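Local coordinates for protein type II restriction enzyme MspI (Moraxella sp., PDB 1SA3) that recognises the double-stranded DNA sequence 5'-CCGG-3' and cleaves it after the first C, leaving fragments with terminal 5'-phosphates, at residues Glu35-Lys43 with Gln58-Leu67; Arg112-Ser122 with Ile198-Val209. All blocks are in the same frame, centred on the assembly; numbering follows the deposited sequence.

Contact 1. Residues Glu35-Lys43 with Gln58-Leu67; sequences EKYILDIFK and QEKDISSKLL. With NA (sodium ion), chain G.
In this nuclease of the PDDEXK fold, two helices that pack against the core sheet cross almost perpendicularly (84°), with Y37, I38 and I41 meeting Q58, E59, I62, S63 and L66. At their closest the segment axes are 10.9 Å apart, a spacing that large apolar side chains can fill. I62 touches three residues of the other helix: its CG2 lies 3.8 Å from I41 CD1 and also touches I38 CD1, while its CD1 presses to 3.3 Å from Y37 CE2. One face of the Y37 ring carries I41 CD1, offset toward the rim. Tyrosine suits this place because its ring joins the apolar layer while its hydroxyl reaches polar groups beyond. With CG anti to the backbone N (chi1 -171°), Y37 extends across to Q58 and E59. Y37 OH donates to E59 OE1 over 2.6 Å, meeting it from above the carboxylate plane, and accepts a nearly straight bond from Q58 NE2 at 3.1 Å. T3 also bonds E59 OE1. Just past the helix end, F42 packs CE1 on L66 CD1. E35 grips the sodium ion with OE1 at 2.4 Å and OE2 at 2.8 Å; D84 OD2, the backbone O of D99 and two waters complete the site.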
loop_
_atom_site.group_PDB
_atom_site.type_symbol
_atom_site.label_atom_id
_atom_site.label_comp_id
_atom_site.label_asym_id
_atom_site.label_seq_id
_atom_site.Cartn_x
_atom_site.Cartn_y
_atom_site.Cartn_z
ATOM N N GLU E 35 8.676 -6.945 5.382
ATOM C CA GLU E 35 8.970 -5.568 5.756
ATOM C C GLU E 35 10.462 -5.563 6.073
ATOM O O GLU E 35 11.212 -4.693 5.637
ATOM C CB GLU E 35 8.201 -5.138 7.004
ATOM C CG GLU E 35 8.630 -3.752 7.495
ATOM C CD GLU E 35 7.904 -3.307 8.743
ATOM O OE1 GLU E 35 6.685 -3.555 8.839
ATOM O OE2 GLU E 35 8.551 -2.696 9.620
ATOM N N LYS E 36 10.892 -6.566 6.828
ATOM C CA LYS E 36 12.286 -6.678 7.226
ATOM C C LYS E 36 13.207 -6.861 6.022
ATOM O O LYS E 36 14.348 -6.410 6.034
ATOM C CB LYS E 36 12.445 -7.847 8.205
ATOM C CG LYS E 36 13.490 -7.622 9.286
ATOM C CD LYS E 36 14.820 -8.215 8.909
ATOM C CE LYS E 36 15.792 -8.167 10.083
ATOM N NZ LYS E 36 16.991 -9.014 9.813
ATOM N N TYR E 37 12.704 -7.524 4.986
ATOM C CA TYR E 37 13.472 -7.761 3.765
ATOM C C TYR E 37 13.855 -6.408 3.157
ATOM O O TYR E 37 14.995 -6.210 2.734
ATOM C CB TYR E 37 12.620 -8.587 2.798
ATOM C CG TYR E 37 13.311 -9.110 1.549
ATOM C CD1 TYR E 37 14.683 -9.378 1.521
ATOM C CD2 TYR E 37 12.566 -9.397 0.409
ATOM C CE1 TYR E 37 15.285 -9.926 0.372
ATOM C CE2 TYR E 37 13.139 -9.933 -0.717
ATOM C CZ TYR E 37 14.499 -10.199 -0.737
ATOM O OH TYR E 37 15.034 -10.752 -1.873
ATOM N N ILE E 38 12.910 -5.471 3.135
ATOM C CA ILE E 38 13.186 -4.137 2.599
ATOM C C ILE E 38 14.154 -3.398 3.520
ATOM O O ILE E 38 15.109 -2.786 3.051
ATOM C CB ILE E 38 11.887 -3.290 2.454
ATOM C CG1 ILE E 38 10.959 -3.918 1.413
ATOM C CG2 ILE E 38 12.223 -1.850 2.047
ATOM C CD1 ILE E 38 11.501 -3.909 -0.011
ATOM N N LEU E 39 13.915 -3.465 4.829
ATOM C CA LEU E 39 14.770 -2.782 5.786
ATOM C C LEU E 39 16.230 -3.222 5.675
ATOM O O LEU E 39 17.139 -2.389 5.748
ATOM C CB LEU E 39 14.262 -3.001 7.213
ATOM C CG LEU E 39 12.870 -2.465 7.584
ATOM C CD1 LEU E 39 12.517 -2.920 8.991
ATOM C CD2 LEU E 39 12.842 -0.945 7.508
ATOM N N ASP E 40 16.454 -4.518 5.478
ATOM C CA ASP E 40 17.812 -5.036 5.363
ATOM C C ASP E 40 18.489 -4.649 4.050
ATOM O O ASP E 40 19.686 -4.369 4.024
ATOM C CB ASP E 40 17.816 -6.560 5.523
ATOM C CG ASP E 40 17.656 -6.996 6.972
ATOM O OD1 ASP E 40 17.662 -6.120 7.863
ATOM O OD2 ASP E 40 17.531 -8.217 7.215
ATOM N N ILE E 41 17.732 -4.636 2.958
ATOM C CA ILE E 41 18.306 -4.262 1.676
ATOM C C ILE E 41 18.790 -2.810 1.749
ATOM O O ILE E 41 19.833 -2.472 1.187
ATOM C CB ILE E 41 17.275 -4.423 0.526
ATOM C CG1 ILE E 41 17.014 -5.907 0.268
ATOM C CG2 ILE E 41 17.789 -3.743 -0.744
ATOM C CD1 ILE E 41 15.871 -6.187 -0.700
ATOM N N PHE E 42 18.041 -1.971 2.469
ATOM C CA PHE E 42 18.374 -0.555 2.622
ATOM C C PHE E 42 18.841 -0.189 4.030
ATOM O O PHE E 42 18.625 0.933 4.492
ATOM C CB PHE E 42 17.157 0.315 2.257
ATOM C CG PHE E 42 16.796 0.269 0.796
ATOM C CD1 PHE E 42 16.068 -0.796 0.278
ATOM C CD2 PHE E 42 17.224 1.275 -0.070
ATOM C CE1 PHE E 42 15.771 -0.867 -1.076
ATOM C CE2 PHE E 42 16.934 1.221 -1.434
ATOM C CZ PHE E 42 16.206 0.147 -1.943
ATOM N N LYS E 43 19.496 -1.129 4.700
ATOM C CA LYS E 43 19.973 -0.921 6.065
ATOM C C LYS E 43 21.051 0.149 6.162
ATOM O O LYS E 43 21.027 0.980 7.070
ATOM C CB LYS E 43 20.509 -2.241 6.632
ATOM C CG LYS E 43 20.856 -2.187 8.110
ATOM C CD LYS E 43 21.410 -3.525 8.576
ATOM C CE LYS E 43 21.483 -3.585 10.092
ATOM N NZ LYS E 43 20.129 -3.420 10.691
ATOM N N GLN E 58 18.006 -10.731 -7.489
ATOM C CA GLN E 58 16.694 -10.480 -6.905
ATOM C C GLN E 58 16.681 -9.192 -6.095
ATOM O O GLN E 58 15.820 -8.339 -6.301
ATOM C CB GLN E 58 16.249 -11.671 -6.045
ATOM C CG GLN E 58 14.852 -11.522 -5.428
ATOM C CD GLN E 58 14.260 -12.853 -5.003
ATOM O OE1 GLN E 58 13.996 -13.719 -5.836
ATOM N NE2 GLN E 58 14.054 -13.026 -3.704
ATOM N N GLU E 59 17.635 -9.030 -5.185
ATOM C CA GLU E 59 17.669 -7.810 -4.393
ATOM C C GLU E 59 17.968 -6.600 -5.275
ATOM O O GLU E 59 17.578 -5.478 -4.952
ATOM C CB GLU E 59 18.697 -7.923 -3.262
ATOM C CG GLU E 59 18.234 -8.813 -2.108
ATOM C CD GLU E 59 18.370 -10.307 -2.400
ATOM O OE1 GLU E 59 17.584 -11.101 -1.840
ATOM O OE2 GLU E 59 19.271 -10.691 -3.174
ATOM N N LYS E 60 18.660 -6.822 -6.389
ATOM C CA LYS E 60 18.960 -5.718 -7.297
ATOM C C LYS E 60 17.656 -5.269 -7.951
ATOM O O LYS E 60 17.417 -4.073 -8.115
ATOM C CB LYS E 60 19.952 -6.126 -8.388
ATOM C CG LYS E 60 20.335 -4.947 -9.286
ATOM C CD LYS E 60 21.171 -5.345 -10.498
ATOM C CE LYS E 60 21.516 -4.106 -11.336
ATOM N NZ LYS E 60 22.155 -4.426 -12.636
ATOM N N ASP E 61 16.812 -6.231 -8.321
ATOM C CA ASP E 61 15.528 -5.906 -8.942
ATOM C C ASP E 61 14.671 -5.112 -7.959
ATOM O O ASP E 61 14.049 -4.125 -8.330
ATOM C CB ASP E 61 14.776 -7.178 -9.354
ATOM C CG ASP E 61 13.409 -6.879 -9.966
ATOM O OD1 ASP E 61 13.347 -6.114 -10.954
ATOM O OD2 ASP E 61 12.386 -7.406 -9.467
ATOM N N ILE E 62 14.650 -5.554 -6.706
ATOM C CA ILE E 62 13.873 -4.890 -5.659
ATOM C C ILE E 62 14.396 -3.479 -5.391
ATOM O O ILE E 62 13.631 -2.506 -5.428
ATOM C CB ILE E 62 13.914 -5.721 -4.358
ATOM C CG1 ILE E 62 13.231 -7.075 -4.606
ATOM C CG2 ILE E 62 13.249 -4.947 -3.211
ATOM C CD1 ILE E 62 13.452 -8.107 -3.480
ATOM N N SER E 63 15.699 -3.359 -5.143
ATOM C CA SER E 63 16.284 -2.053 -4.878
ATOM C C SER E 63 16.155 -1.093 -6.080
ATOM O O SER E 63 15.864 0.093 -5.900
ATOM C CB SER E 63 17.751 -2.209 -4.441
ATOM O OG SER E 63 18.537 -2.861 -5.423
ATOM N N SER E 64 16.360 -1.595 -7.297
ATOM C CA SER E 64 16.229 -0.752 -8.491
ATOM C C SER E 64 14.789 -0.260 -8.670
ATOM O O SER E 64 14.559 0.883 -9.046
ATOM C CB SER E 64 16.657 -1.510 -9.755
ATOM O OG SER E 64 18.064 -1.664 -9.811
ATOM N N LYS E 65 13.816 -1.126 -8.410
ATOM C CA LYS E 65 12.421 -0.720 -8.536
ATOM C C LYS E 65 12.105 0.371 -7.514
ATOM O O LYS E 65 11.331 1.287 -7.792
ATOM C CB LYS E 65 11.480 -1.916 -8.321
ATOM C CG LYS E 65 11.354 -2.844 -9.522
ATOM C CD LYS E 65 10.560 -4.093 -9.179
ATOM C CE LYS E 65 10.412 -4.989 -10.403
ATOM N NZ LYS E 65 9.765 -6.295 -10.098
ATOM N N LEU E 66 12.693 0.276 -6.329
ATOM C CA LEU E 66 12.429 1.285 -5.309
ATOM C C LEU E 66 13.040 2.630 -5.711
ATOM O O LEU E 66 12.380 3.671 -5.624
ATOM C CB LEU E 66 12.962 0.827 -3.945
ATOM C CG LEU E 66 12.408 1.602 -2.733
ATOM C CD1 LEU E 66 12.314 0.672 -1.515
ATOM C CD2 LEU E 66 13.292 2.807 -2.428
ATOM N N LEU E 67 14.291 2.616 -6.160
ATOM C CA LEU E 67 14.942 3.859 -6.578
ATOM C C LEU E 67 14.247 4.450 -7.806
ATOM O O LEU E 67 14.142 5.673 -7.955
ATOM C CB LEU E 67 16.426 3.616 -6.884
ATOM C CG LEU E 67 17.323 3.181 -5.715
ATOM C CD1 LEU E 67 18.744 2.961 -6.221
ATOM C CD2 LEU E 67 17.303 4.227 -4.605
HETATM NA NA NA G . 6.014 -1.970 10.437
HETATM O O HOH W 1 4.789 -0.466 11.649
HETATM O O HOH W 2 3.851 -2.632 9.628
#

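Contact 2. Residues Arg112-Ser122 with Ile198-Val209; sequences RLVPLNIKHSS and ILHPDLLIRFQV. With nucleotides of chain A.
The F207 ring has I118 CG2 in plane at its edge, 3.9 Å from CE1, and meets the Y34 ring with planes about 45° apart. V114 CG2 lies above one face of the R112 guanidinium, offset toward the rim; at the edge, NH2 makes a 2.9 Å salt bridge to D202 OD2, which also accepts from G196 N. V209 CB lies at the H120 ring edge near CD2; across the ring, ND1 donates to OP1 of DG6 of chain A (2.7 Å). A chi1 of 86° puts CG between the backbone N and carbonyl carbon, bringing ND1 to the oxygen H120 N binds. S121 OG donates to OP2, and S122 OG and N to OP1, of DG7 of chain A; hydroxyls and a histidine N-H suit phosphate oxygens.

The strands are parallel, joined by bonds such as I205 N to N117 O (2.9 Å). N117 and K119 match the N-X-K variant of the PDDEXK signature, consistent with the active site. Water 4 links N117 OD1 to R206 NH2 (2.8 Å); K97 holds N117 ND2, and R206 NH1 makes a salt bridge to the C-terminal carboxylate of G262. Strand 111-121 runs between 100-106 and 203-210, 213-221 borders the latter, and helix 23-41 covers H120, F207 and V209.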
loop_
_atom_site.group_PDB
_atom_site.type_symbol
_atom_site.label_atom_id
_atom_site.label_comp_id
_atom_site.label_asym_id
_atom_site.label_seq_id
_atom_site.Cartn_x
_atom_site.Cartn_y
_atom_site.Cartn_z
ATOM N N ARG E 112 16.293 12.849 1.877
ATOM C CA ARG E 112 14.893 12.608 1.551
ATOM C C ARG E 112 14.387 11.466 2.414
ATOM O O ARG E 112 15.007 10.403 2.472
ATOM C CB ARG E 112 14.753 12.247 0.065
ATOM C CG ARG E 112 13.429 11.564 -0.339
ATOM C CD ARG E 112 12.212 12.412 -0.053
ATOM N NE ARG E 112 10.952 11.699 -0.263
ATOM C CZ ARG E 112 10.497 11.302 -1.449
ATOM N NH1 ARG E 112 11.190 11.536 -2.553
ATOM N NH2 ARG E 112 9.337 10.669 -1.530
ATOM N N LEU E 113 13.289 11.696 3.118
ATOM C CA LEU E 113 12.699 10.647 3.935
ATOM C C LEU E 113 11.643 10.001 3.049
ATOM O O LEU E 113 10.890 10.701 2.361
ATOM C CB LEU E 113 12.044 11.227 5.182
ATOM C CG LEU E 113 11.363 10.205 6.100
ATOM C CD1 LEU E 113 12.417 9.294 6.728
ATOM C CD2 LEU E 113 10.568 10.936 7.167
ATOM N N VAL E 114 11.597 8.672 3.044
ATOM C CA VAL E 114 10.621 7.962 2.224
ATOM C C VAL E 114 9.755 7.013 3.048
ATOM O O VAL E 114 10.142 5.864 3.297
ATOM C CB VAL E 114 11.300 7.124 1.119
ATOM C CG1 VAL E 114 10.244 6.598 0.144
ATOM C CG2 VAL E 114 12.333 7.951 0.386
ATOM N N PRO E 115 8.578 7.483 3.499
ATOM C CA PRO E 115 7.680 6.637 4.286
ATOM C C PRO E 115 7.135 5.567 3.342
ATOM O O PRO E 115 6.832 5.843 2.168
ATOM C CB PRO E 115 6.612 7.622 4.770
ATOM C CG PRO E 115 6.581 8.644 3.680
ATOM C CD PRO E 115 8.052 8.859 3.418
ATOM N N LEU E 116 7.027 4.347 3.850
ATOM C CA LEU E 116 6.575 3.234 3.026
ATOM C C LEU E 116 5.416 2.457 3.606
ATOM O O LEU E 116 5.241 2.387 4.822
ATOM C CB LEU E 116 7.724 2.232 2.836
ATOM C CG LEU E 116 9.163 2.675 2.571
ATOM C CD1 LEU E 116 10.108 1.518 2.916
ATOM C CD2 LEU E 116 9.337 3.095 1.121
ATOM N N ASN E 117 4.630 1.862 2.720
ATOM C CA ASN E 117 3.546 0.983 3.136
ATOM C C ASN E 117 3.949 -0.332 2.459
ATOM O O ASN E 117 4.192 -0.363 1.255
ATOM C CB ASN E 117 2.189 1.448 2.624
ATOM C CG ASN E 117 1.067 0.502 3.037
ATOM O OD1 ASN E 117 0.757 -0.449 2.328
ATOM N ND2 ASN E 117 0.476 0.750 4.202
ATOM N N ILE E 118 4.028 -1.407 3.231
ATOM C CA ILE E 118 4.465 -2.693 2.688
ATOM C C ILE E 118 3.488 -3.813 2.980
ATOM O O ILE E 118 3.054 -3.974 4.116
ATOM C CB ILE E 118 5.839 -3.086 3.279
ATOM C CG1 ILE E 118 6.804 -1.906 3.148
ATOM C CG2 ILE E 118 6.397 -4.328 2.556
ATOM C CD1 ILE E 118 8.161 -2.117 3.820
ATOM N N LYS E 119 3.153 -4.590 1.950
ATOM C CA LYS E 119 2.228 -5.706 2.100
ATOM C C LYS E 119 2.683 -6.911 1.294
ATOM O O LYS E 119 3.566 -6.810 0.438
ATOM C CB LYS E 119 0.830 -5.337 1.603
ATOM C CG LYS E 119 0.131 -4.227 2.348
ATOM C CD LYS E 119 -1.259 -3.979 1.735
ATOM C CE LYS E 119 -1.878 -2.709 2.286
ATOM N NZ LYS E 119 -1.919 -2.709 3.783
ATOM N N HIS E 120 2.078 -8.058 1.594
ATOM C CA HIS E 120 2.354 -9.291 0.858
ATOM C C HIS E 120 0.983 -9.864 0.528
ATOM O O HIS E 120 0.032 -9.706 1.293
ATOM C CB HIS E 120 3.140 -10.301 1.702
ATOM C CG HIS E 120 2.280 -11.179 2.561
ATOM N ND1 HIS E 120 1.599 -10.710 3.663
ATOM C CD2 HIS E 120 1.991 -12.499 2.473
ATOM C CE1 HIS E 120 0.925 -11.703 4.216
ATOM N NE2 HIS E 120 1.146 -12.801 3.514
ATOM N N SER E 121 0.883 -10.527 -0.613
ATOM C CA SER E 121 -0.376 -11.114 -1.043
ATOM C C SER E 121 -0.110 -12.109 -2.152
ATOM O O SER E 121 0.910 -12.030 -2.836
ATOM C CB SER E 121 -1.324 -10.034 -1.572
ATOM O OG SER E 121 -2.538 -10.608 -2.040
ATOM N N SER E 122 -1.044 -13.037 -2.329
ATOM C CA SER E 122 -0.933 -14.033 -3.381
ATOM C C SER E 122 -1.711 -13.520 -4.581
ATOM O O SER E 122 -1.665 -14.115 -5.648
ATOM C CB SER E 122 -1.524 -15.362 -2.913
ATOM O OG SER E 122 -2.875 -15.185 -2.537
ATOM N N ILE E 198 6.286 11.623 7.354
ATOM C CA ILE E 198 6.198 10.290 7.954
ATOM C C ILE E 198 4.773 9.778 8.211
ATOM O O ILE E 198 4.550 8.568 8.292
ATOM C CB ILE E 198 7.031 10.225 9.257
ATOM C CG1 ILE E 198 7.264 8.764 9.651
ATOM C CG2 ILE E 198 6.325 10.987 10.372
ATOM C CD1 ILE E 198 8.305 8.599 10.752
ATOM N N LEU E 199 3.804 10.686 8.312
ATOM C CA LEU E 199 2.417 10.286 8.548
ATOM C C LEU E 199 1.715 9.729 7.302
ATOM O O LEU E 199 0.643 9.140 7.409
ATOM C CB LEU E 199 1.599 11.475 9.066
ATOM C CG LEU E 199 2.086 12.101 10.377
ATOM C CD1 LEU E 199 1.267 13.343 10.691
ATOM C CD2 LEU E 199 1.967 11.076 11.498
ATOM N N HIS E 200 2.311 9.927 6.130
ATOM C CA HIS E 200 1.712 9.464 4.870
ATOM C C HIS E 200 2.733 8.754 3.981
ATOM O O HIS E 200 3.718 9.360 3.552
ATOM C CB HIS E 200 1.128 10.664 4.114
ATOM C CG HIS E 200 0.219 11.507 4.949
ATOM N ND1 HIS E 200 -1.013 11.063 5.386
ATOM C CD2 HIS E 200 0.393 12.736 5.493
ATOM C CE1 HIS E 200 -1.554 11.980 6.167
ATOM N NE2 HIS E 200 -0.722 13.004 6.250
ATOM N N PRO E 201 2.500 7.468 3.670
ATOM C CA PRO E 201 3.427 6.701 2.820
ATOM C C PRO E 201 3.588 7.340 1.441
ATOM O O PRO E 201 2.609 7.832 0.868
ATOM C CB PRO E 201 2.758 5.327 2.710
ATOM C CG PRO E 201 1.837 5.269 3.883
ATOM C CD PRO E 201 1.313 6.665 4.011
ATOM N N ASP E 202 4.815 7.317 0.918
ATOM C CA ASP E 202 5.124 7.865 -0.398
ATOM C C ASP E 202 5.216 6.772 -1.456
ATOM O O ASP E 202 5.068 7.036 -2.654
ATOM C CB ASP E 202 6.460 8.622 -0.378
ATOM C CG ASP E 202 6.357 9.970 0.303
ATOM O OD1 ASP E 202 5.219 10.452 0.491
ATOM O OD2 ASP E 202 7.412 10.549 0.640
ATOM N N LEU E 203 5.477 5.547 -1.008
ATOM C CA LEU E 203 5.600 4.411 -1.907
ATOM C C LEU E 203 4.785 3.241 -1.383
ATOM O O LEU E 203 4.724 3.013 -0.179
ATOM C CB LEU E 203 7.061 3.958 -2.013
ATOM C CG LEU E 203 8.121 4.868 -2.631
ATOM C CD1 LEU E 203 9.467 4.138 -2.594
ATOM C CD2 LEU E 203 7.746 5.210 -4.067
ATOM N N LEU E 204 4.161 2.507 -2.295
ATOM C CA LEU E 204 3.378 1.335 -1.932
ATOM C C LEU E 204 4.148 0.142 -2.500
ATOM O O LEU E 204 4.297 0.000 -3.725
ATOM C CB LEU E 204 1.979 1.404 -2.552
ATOM C CG LEU E 204 1.222 2.715 -2.303
ATOM C CD1 LEU E 204 -0.144 2.655 -2.981
ATOM C CD2 LEU E 204 1.074 2.954 -0.783
ATOM N N ILE E 205 4.653 -0.688 -1.599
ATOM C CA ILE E 205 5.433 -1.865 -1.959
ATOM C C ILE E 205 4.543 -3.086 -1.804
ATOM O O ILE E 205 3.988 -3.318 -0.738
ATOM C CB ILE E 205 6.667 -2.005 -1.028
ATOM C CG1 ILE E 205 7.556 -0.767 -1.171
ATOM C CG2 ILE E 205 7.454 -3.273 -1.359
ATOM C CD1 ILE E 205 8.787 -0.776 -0.267
ATOM N N ARG E 206 4.402 -3.855 -2.878
ATOM C CA ARG E 206 3.568 -5.048 -2.859
ATOM C C ARG E 206 4.342 -6.291 -3.286
ATOM O O ARG E 206 4.702 -6.435 -4.455
ATOM C CB ARG E 206 2.366 -4.872 -3.791
ATOM C CG ARG E 206 1.458 -3.701 -3.450
ATOM C CD ARG E 206 0.768 -3.892 -2.110
ATOM N NE ARG E 206 -0.159 -2.801 -1.827
ATOM C CZ ARG E 206 -1.248 -2.540 -2.543
ATOM N NH1 ARG E 206 -1.555 -3.295 -3.590
ATOM N NH2 ARG E 206 -2.029 -1.520 -2.218
ATOM N N PHE E 207 4.599 -7.178 -2.332
ATOM C CA PHE E 207 5.298 -8.427 -2.616
ATOM C C PHE E 207 4.267 -9.475 -3.000
ATOM O O PHE E 207 3.270 -9.666 -2.294
ATOM C CB PHE E 207 6.048 -8.933 -1.384
ATOM C CG PHE E 207 7.322 -8.208 -1.107
ATOM C CD1 PHE E 207 7.374 -7.218 -0.137
ATOM C CD2 PHE E 207 8.475 -8.520 -1.811
ATOM C CE1 PHE E 207 8.571 -6.545 0.127
ATOM C CE2 PHE E 207 9.672 -7.860 -1.556
ATOM C CZ PHE E 207 9.718 -6.869 -0.584
ATOM N N GLN E 208 4.486 -10.128 -4.132
ATOM C CA GLN E 208 3.591 -11.186 -4.554
ATOM C C GLN E 208 4.220 -12.459 -3.989
ATOM O O GLN E 208 5.335 -12.837 -4.358
ATOM C CB GLN E 208 3.510 -11.261 -6.073
ATOM C CG GLN E 208 2.552 -12.334 -6.554
ATOM C CD GLN E 208 2.373 -12.300 -8.055
ATOM O OE1 GLN E 208 3.350 -12.195 -8.803
ATOM N NE2 GLN E 208 1.130 -12.399 -8.505
ATOM N N VAL E 209 3.500 -13.100 -3.080
ATOM C CA VAL E 209 3.982 -14.305 -2.425
ATOM C C VAL E 209 2.948 -15.405 -2.566
ATOM O O VAL E 209 1.807 -15.254 -2.121
ATOM C CB VAL E 209 4.229 -14.036 -0.934
ATOM C CG1 VAL E 209 4.734 -15.288 -0.255
ATOM C CG2 VAL E 209 5.235 -12.897 -0.777
ATOM P P DG A 6 -0.759 -8.072 4.489
ATOM O OP1 DG A 6 0.667 -8.164 4.077
ATOM O OP2 DG A 6 -1.655 -7.092 3.810
ATOM O "O5'" DG A 6 -1.454 -9.497 4.394
ATOM C "C5'" DG A 6 -2.529 -9.736 3.494
ATOM C "C4'" DG A 6 -3.152 -11.076 3.795
ATOM O "O4'" DG A 6 -4.113 -10.843 4.857
ATOM C "C3'" DG A 6 -3.962 -11.625 2.625
ATOM O "O3'" DG A 6 -3.331 -12.684 1.929
ATOM C "C2'" DG A 6 -5.248 -12.142 3.239
ATOM C "C1'" DG A 6 -5.326 -11.547 4.632
ATOM N N9 DG A 6 -6.420 -10.579 4.577
ATOM C C8 DG A 6 -6.333 -9.214 4.418
ATOM N N7 DG A 6 -7.500 -8.642 4.239
ATOM C C5 DG A 6 -8.412 -9.688 4.322
ATOM C C6 DG A 6 -9.836 -9.686 4.198
ATOM O O6 DG A 6 -10.591 -8.730 3.969
ATOM N N1 DG A 6 -10.366 -10.967 4.356
ATOM C C2 DG A 6 -9.622 -12.108 4.592
ATOM N N2 DG A 6 -10.313 -13.264 4.706
ATOM N N3 DG A 6 -8.299 -12.119 4.705
ATOM C C4 DG A 6 -7.765 -10.886 4.561
ATOM P P DG A 7 -3.787 -12.986 0.419
ATOM O OP1 DG A 7 -2.713 -13.799 -0.192
ATOM O OP2 DG A 7 -4.229 -11.735 -0.245
ATOM O "O5'" DG A 7 -5.074 -13.891 0.618
ATOM C "C5'" DG A 7 -5.036 -14.987 1.523
ATOM C "C4'" DG A 7 -6.318 -15.778 1.433
ATOM O "O4'" DG A 7 -7.407 -14.983 1.967
ATOM C "C3'" DG A 7 -6.711 -16.149 0.003
ATOM O "O3'" DG A 7 -7.208 -17.483 -0.039
ATOM C "C2'" DG A 7 -7.822 -15.173 -0.327
ATOM C "C1'" DG A 7 -8.468 -14.944 1.030
ATOM N N9 DG A 7 -9.121 -13.643 1.132
ATOM C C8 DG A 7 -8.519 -12.408 1.148
ATOM N N7 DG A 7 -9.374 -11.422 1.167
ATOM C C5 DG A 7 -10.617 -12.041 1.182
ATOM C C6 DG A 7 -11.932 -11.486 1.195
ATOM O O6 DG A 7 -12.271 -10.291 1.195
ATOM N N1 DG A 7 -12.906 -12.483 1.204
ATOM C C2 DG A 7 -12.654 -13.839 1.200
ATOM N N2 DG A 7 -13.725 -14.644 1.214
ATOM N N3 DG A 7 -11.441 -14.364 1.187
ATOM C C4 DG A 7 -10.477 -13.415 1.177
HETATM O O HOH W 3 1.643 -1.551 -0.199
HETATM O O HOH W 4 -1.135 -0.097 0.032
#

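Overall arrangement
Contacts 1 and 2 lie with their centres 11 Å apart and share one apolar layer between the helices and the core sheet. F207 joins them most closely, its CZ 3.5 Å from I38 CD1, while L66 enters the same layer with CD1 4.0 Å from I205 CD1. Contact 1 supplies a ligand to the sodium ion, E35 of helix 23-41, and contact 2 lies beside it: I118 N donates to D99 OD2, which probably helps to position D99, whose backbone O binds the ion, and the I118 side chain is about 7 Å from the metal. Contact 2 grips DNA phosphates directly, whereas the nearest atom of contact 1 remains about 8 Å from the nucleic acid.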